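Local atomic coordinates of Dna-binding protein RAP1 (Saccharomyces cerevisiae, PDB entry 4BJT), a protein that binds DNA at telomeres and gene promoters, and through its C-terminal domain recruits partner proteins such as Rif1. Residues F91-I99 and L111-I121. Residues are numbered along the deposited sequence; the frame is centred on the assembly and turned at random.
Sequences FMDKLHEVI and LVQDLCDETGI
V98 of helix 88-99 and T119 of helix 108-119 interlock as knobs into holes in a roughly antiparallel helix pair. The segment axes approach to 9.9 Å at an angle of 149°. V98 sits among D114, L115, E118 and T119. Its two methyls divide the work: CG1 packs on L115 CD2 at 3.7 Å, and CG2 lies against CB and the carboxylate of E118.

T119 in turn sits in the hole formed by F91, K94, L95 and V98. Its OG1 stands between the backbone N and the carbonyl carbon (chi1 45°), which turns the hydroxyl back toward L115 and leaves CG2 to face helix 88-99. OG1 donates a hydrogen bond to L115 O at 2.6 Å, on a lone pair in the carbonyl plane. L115 O also accepts from I121 N, so two donors grip it next to G120, which has positive phi (72°).

E118 and K94 edge the contact on its more open side, their side chains crossing at about a right angle. K94 NZ stays 4.0 Å from E118 OE1, beyond a salt bridge, so the charges probably attract only loosely. NZ also makes a long salt bridge to E97 OE1.

On the inner side, L95 CD1 meets L115 CD2 at 3.6 Å. The F91 ring turns its edge to T119 O, in the plane of the ring, while its CZ approaches I121 CD1. No hydrogen bond joins the two segments; apolar packing holds them.

The pair belongs to the all-helical C-terminal domain. F91 also makes edge-to-face contacts with F82 and with F144 of helix 140-150. L115 and I121 touch S126 of helix 123-132. L111 and V112 pack on apolar side chains of the bound Rif1 peptide, so helix 108-119 forms part of the Rif1-binding surface.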
ATOM      1  N   PHE C  91      14.337  -5.664  -4.626  1.00 16.88           N
ATOM      2  CA  PHE C  91      13.317  -4.627  -4.787  1.00 15.34           C
ATOM      3  C   PHE C  91      12.797  -4.175  -3.429  1.00 18.15           C
ATOM      4  O   PHE C  91      12.727  -2.978  -3.153  1.00 17.36           O
ATOM      5  CB  PHE C  91      12.160  -5.133  -5.661  1.00 15.13           C
ATOM      6  CG  PHE C  91      10.905  -4.288  -5.592  1.00 14.88           C
ATOM      7  CD1 PHE C  91      10.822  -3.073  -6.266  1.00 17.56           C
ATOM      8  CD2 PHE C  91       9.822  -4.699  -4.849  1.00 16.86           C
ATOM      9  CE1 PHE C  91       9.673  -2.287  -6.181  1.00 16.86           C
ATOM     10  CE2 PHE C  91       8.687  -3.900  -4.744  1.00 18.64           C
ATOM     11  CZ  PHE C  91       8.601  -2.720  -5.453  1.00 17.39           C
ATOM     12  N   MET C  92      12.456  -5.120  -2.557  1.00 16.19           N
ATOM     13  CA  MET C  92      11.872  -4.794  -1.256  1.00 16.11           C
ATOM     14  C   MET C  92      12.866  -4.018  -0.410  1.00 19.47           C
ATOM     15  O   MET C  92      12.472  -3.100   0.301  1.00 19.22           O
ATOM     16  CB  MET C  92      11.429  -6.059  -0.496  1.00 17.89           C
ATOM     17  CG  MET C  92      10.317  -6.822  -1.173  1.00 18.07           C
ATOM     18  SD  MET C  92       8.777  -5.870  -1.419  1.00 21.61           S
ATOM     19  CE  MET C  92       8.431  -5.366   0.178  1.00 19.99           C
ATOM     20  N   ASP C  93      14.132  -4.363  -0.470  1.00 18.96           N
ATOM     21  CA  ASP C  93      15.130  -3.662   0.309  1.00 20.28           C
ATOM     22  C   ASP C  93      15.328  -2.223  -0.212  1.00 22.88           C
ATOM     23  O   ASP C  93      15.476  -1.314   0.606  1.00 22.34           O
ATOM     24  CB  ASP C  93      16.432  -4.468   0.383  1.00 24.36           C
ATOM     25  CG  ASP C  93      16.295  -5.767   1.191  1.00 28.88           C
ATOM     26  OD1 ASP C  93      15.231  -5.994   1.794  1.00 32.97           O
ATOM     27  OD2 ASP C  93      17.195  -6.614   1.106  1.00 37.25           O
ATOM     28  N   LYS C  94      15.233  -1.984  -1.545  1.00 19.90           N
ATOM     29  CA  LYS C  94      15.299  -0.613  -2.075  1.00 19.47           C
ATOM     30  C   LYS C  94      14.054   0.170  -1.654  1.00 22.30           C
ATOM     31  O   LYS C  94      14.160   1.338  -1.290  1.00 22.53           O
ATOM     32  CB  LYS C  94      15.461  -0.593  -3.602  1.00 20.88           C
ATOM     33  CG  LYS C  94      15.812   0.770  -4.155  1.00 22.61           C
ATOM     34  CD  LYS C  94      17.223   1.203  -3.748  1.00 26.45           C
ATOM     35  CE  LYS C  94      17.575   2.574  -4.238  1.00 51.28           C
ATOM     36  NZ  LYS C  94      19.043   2.851  -4.115  1.00 64.18           N
ATOM     37  N   LEU C  95      12.891  -0.478  -1.693  1.00 17.64           N
ATOM     38  CA  LEU C  95      11.628   0.137  -1.284  1.00 17.51           C
ATOM     39  C   LEU C  95      11.758   0.593   0.170  1.00 22.56           C
ATOM     40  O   LEU C  95      11.411   1.730   0.481  1.00 21.77           O
ATOM     41  CB  LEU C  95      10.478  -0.848  -1.475  1.00 16.12           C
ATOM     42  CG  LEU C  95       9.106  -0.358  -0.997  1.00 19.92           C
ATOM     43  CD1 LEU C  95       8.628   0.832  -1.839  1.00 21.47           C
ATOM     44  CD2 LEU C  95       8.099  -1.459  -1.073  1.00 22.67           C
ATOM     45  N   HIS C  96      12.302  -0.280   1.054  0.55 20.22           N
ATOM     46  CA  HIS C  96      12.531   0.066   2.471  0.55 22.44           C
ATOM     47  C   HIS C  96      13.386   1.327   2.593  0.55 27.12           C
ATOM     48  O   HIS C  96      13.057   2.213   3.378  0.55 27.45           O
ATOM     49  CB  HIS C  96      13.216  -1.094   3.217  0.55 24.79           C
ATOM     50  CG  HIS C  96      13.503  -0.805   4.661  0.55 30.26           C
ATOM     51  ND1 HIS C  96      14.758  -0.383   5.084  0.55 34.30           N
ATOM     52  CD2 HIS C  96      12.675  -0.839   5.728  0.55 32.42           C
ATOM     53  CE1 HIS C  96      14.658  -0.213   6.395  0.55 33.92           C
ATOM     54  NE2 HIS C  96      13.422  -0.471   6.824  0.55 33.44           N
ATOM     55  N   GLU C  97      14.473   1.406   1.829  1.00 24.11           N
ATOM     56  CA  GLU C  97      15.375   2.568   1.837  1.00 27.24           C
ATOM     57  C   GLU C  97      14.629   3.865   1.426  1.00 30.53           C
ATOM     58  O   GLU C  97      14.750   4.888   2.120  1.00 31.03           O
ATOM     59  CB  GLU C  97      16.586   2.288   0.927  1.00 28.76           C
ATOM     60  CG  GLU C  97      17.697   3.318   0.956  1.00 46.02           C
ATOM     61  CD  GLU C  97      18.831   3.036  -0.016  1.00 75.00           C
ATOM     62  OE1 GLU C  97      18.949   1.883  -0.493  1.00 56.86           O
ATOM     63  OE2 GLU C  97      19.620   3.970  -0.286  1.00 81.47           O
ATOM     64  N   VAL C  98      13.770   3.802   0.396  1.00 24.98           N
ATOM     65  CA  VAL C  98      13.012   4.984  -0.039  1.00 26.18           C
ATOM     66  C   VAL C  98      12.027   5.430   1.029  1.00 31.52           C
ATOM     67  O   VAL C  98      12.026   6.607   1.421  1.00 32.59           O
ATOM     68  CB  VAL C  98      12.253   4.721  -1.365  1.00 29.12           C
ATOM     69  CG1 VAL C  98      11.312   5.889  -1.705  1.00 29.20           C
ATOM     70  CG2 VAL C  98      13.228   4.481  -2.514  1.00 29.08           C
ATOM     71  N   ILE C  99      11.178   4.502   1.485  1.00 26.72           N
ATOM     72  CA  ILE C  99      10.114   4.861   2.428  1.00 29.16           C
ATOM     73  C   ILE C  99      10.638   5.193   3.827  1.00 37.11           C
ATOM     74  O   ILE C  99       9.868   5.776   4.601  1.00 40.95           O
ATOM     75  CB  ILE C  99       8.957   3.839   2.470  1.00 31.64           C
ATOM     76  CG1 ILE C  99       9.396   2.505   3.111  1.00 33.35           C
ATOM     77  CG2 ILE C  99       8.314   3.666   1.067  1.00 28.62           C
ATOM     78  CD1 ILE C  99       8.365   1.497   3.143  1.00 37.68           C
ATOM     79  N   LEU C 111       7.824  11.851  -2.593  1.00 27.96           N
ATOM     80  CA  LEU C 111       7.855  10.405  -2.372  1.00 26.94           C
ATOM     81  C   LEU C 111       7.589   9.662  -3.695  1.00 27.04           C
ATOM     82  O   LEU C 111       8.301   8.717  -4.049  1.00 24.86           O
ATOM     83  CB  LEU C 111       6.811  10.019  -1.305  1.00 26.25           C
ATOM     84  CG  LEU C 111       6.553   8.523  -1.141  1.00 29.90           C
ATOM     85  CD1 LEU C 111       7.796   7.799  -0.695  1.00 29.69           C
ATOM     86  CD2 LEU C 111       5.472   8.291  -0.161  1.00 32.81           C
ATOM     87  N   VAL C 112       6.512  10.059  -4.383  1.00 25.09           N
ATOM     88  CA  VAL C 112       6.115   9.467  -5.653  1.00 24.97           C
ATOM     89  C   VAL C 112       7.256   9.582  -6.669  1.00 26.72           C
ATOM     90  O   VAL C 112       7.533   8.618  -7.402  1.00 23.83           O
ATOM     91  CB  VAL C 112       4.777  10.083  -6.128  1.00 30.80           C
ATOM     92  CG1 VAL C 112       4.496   9.820  -7.590  1.00 31.68           C
ATOM     93  CG2 VAL C 112       3.620   9.575  -5.254  1.00 30.50           C
ATOM     94  N   GLN C 113       7.957  10.735  -6.697  1.00 25.06           N
ATOM     95  CA  GLN C 113       9.096  10.875  -7.601  1.00 26.00           C
ATOM     96  C   GLN C 113      10.237   9.924  -7.242  1.00 28.07           C
ATOM     97  O   GLN C 113      10.821   9.294  -8.115  1.00 25.85           O
ATOM     98  CB  GLN C 113       9.606  12.331  -7.617  1.00 30.09           C
ATOM     99  CG  GLN C 113      10.677  12.595  -8.675  1.00 33.66           C
ATOM    100  CD  GLN C 113      10.118  12.431 -10.066  1.00 44.43           C
ATOM    101  OE1 GLN C 113       9.137  13.074 -10.428  1.00 37.40           O
ATOM    102  NE2 GLN C 113      10.666  11.517 -10.853  1.00 38.62           N
ATOM    103  N   ASP C 114      10.526   9.770  -5.953  1.00 26.27           N
ATOM    104  CA  ASP C 114      11.597   8.879  -5.514  1.00 25.87           C
ATOM    105  C   ASP C 114      11.241   7.400  -5.773  1.00 26.96           C
ATOM    106  O   ASP C 114      12.104   6.613  -6.185  1.00 26.65           O
ATOM    107  CB  ASP C 114      11.903   9.113  -4.035  1.00 29.10           C
ATOM    108  CG  ASP C 114      12.399  10.521  -3.714  1.00 42.87           C
ATOM    109  OD1 ASP C 114      12.841  11.230  -4.649  1.00 45.46           O
ATOM    110  OD2 ASP C 114      12.289  10.933  -2.542  1.00 46.81           O
ATOM    111  N   LEU C 115       9.958   7.041  -5.630  1.00 21.81           N
ATOM    112  CA  LEU C 115       9.523   5.657  -5.913  1.00 20.09           C
ATOM    113  C   LEU C 115       9.637   5.333  -7.405  1.00 23.75           C
ATOM    114  O   LEU C 115       9.830   4.172  -7.794  1.00 23.13           O
ATOM    115  CB  LEU C 115       8.083   5.447  -5.449  1.00 19.61           C
ATOM    116  CG  LEU C 115       7.902   5.404  -3.926  1.00 22.26           C
ATOM    117  CD1 LEU C 115       6.434   5.540  -3.558  1.00 22.28           C
ATOM    118  CD2 LEU C 115       8.496   4.112  -3.322  1.00 22.72           C
ATOM    119  N   CYS C 116       9.505   6.346  -8.245  1.00 20.67           N
ATOM    120  CA  CYS C 116       9.686   6.216  -9.683  1.00 22.26           C
ATOM    121  C   CYS C 116      11.194   6.060 -10.010  1.00 23.86           C
ATOM    122  O   CYS C 116      11.607   5.077 -10.638  1.00 22.57           O
ATOM    123  CB  CYS C 116       9.073   7.444 -10.350  1.00 23.98           C
ATOM    124  SG  CYS C 116       9.465   7.624 -12.095  1.00 29.62           S
ATOM    125  N   ASP C 117      12.012   6.985  -9.509  1.00 23.73           N
ATOM    126  CA  ASP C 117      13.447   7.022  -9.816  1.00 23.23           C
ATOM    127  C   ASP C 117      14.270   5.915  -9.233  1.00 26.06           C
ATOM    128  O   ASP C 117      15.244   5.500  -9.865  1.00 26.75           O
ATOM    129  CB  ASP C 117      14.060   8.364  -9.342  1.00 26.76           C
ATOM    130  CG  ASP C 117      13.512   9.592 -10.044  1.00 38.25           C
ATOM    131  OD1 ASP C 117      12.904   9.439 -11.129  1.00 40.92           O
ATOM    132  OD2 ASP C 117      13.675  10.704  -9.502  1.00 43.82           O
ATOM    133  N   GLU C 118      13.932   5.449  -8.014  1.00 22.82           N
ATOM    134  CA  GLU C 118      14.740   4.451  -7.315  1.00 22.39           C
ATOM    135  C   GLU C 118      14.224   3.034  -7.393  1.00 22.48           C
ATOM    136  O   GLU C 118      15.031   2.105  -7.353  1.00 22.42           O
ATOM    137  CB  GLU C 118      14.912   4.858  -5.852  1.00 24.60           C
ATOM    138  CG  GLU C 118      15.661   6.181  -5.729  1.00 35.39           C
ATOM    139  CD  GLU C 118      15.847   6.641  -4.303  1.00 55.55           C
ATOM    140  OE1 GLU C 118      16.569   5.956  -3.542  1.00 56.29           O
ATOM    141  OE2 GLU C 118      15.228   7.663  -3.932  1.00 57.70           O
ATOM    142  N   THR C 119      12.899   2.853  -7.445  1.00 18.53           N
ATOM    143  CA  THR C 119      12.285   1.523  -7.463  1.00 16.97           C
ATOM    144  C   THR C 119      11.515   1.209  -8.756  1.00 17.71           C
ATOM    145  O   THR C 119      11.078   0.077  -8.880  1.00 18.65           O
ATOM    146  CB  THR C 119      11.389   1.305  -6.224  1.00 20.88           C
ATOM    147  OG1 THR C 119      10.583   2.443  -5.996  1.00 24.53           O
ATOM    148  CG2 THR C 119      12.174   1.042  -4.966  1.00 24.38           C
ATOM    149  N   GLY C 120      11.337   2.162  -9.673  1.00 16.53           N
ATOM    150  CA  GLY C 120      10.657   1.863 -10.927  1.00 16.30           C
ATOM    151  C   GLY C 120       9.167   1.643 -10.799  1.00 18.28           C
ATOM    152  O   GLY C 120       8.581   0.948 -11.631  1.00 19.74           O
ATOM    153  N   ILE C 121       8.527   2.243  -9.801  1.00 16.24           N
ATOM    154  CA  ILE C 121       7.073   2.169  -9.655  1.00 15.67           C
ATOM    155  C   ILE C 121       6.488   3.383 -10.373  1.00 18.67           C
ATOM    156  O   ILE C 121       6.923   4.507 -10.112  1.00 19.39           O
ATOM    157  CB  ILE C 121       6.650   2.149  -8.183  1.00 16.80           C
ATOM    158  CG1 ILE C 121       7.333   0.989  -7.400  1.00 16.21           C
ATOM    159  CG2 ILE C 121       5.109   2.066  -8.076  1.00 17.96           C
ATOM    160  CD1 ILE C 121       7.333   1.219  -5.916  1.00 17.31           C
TER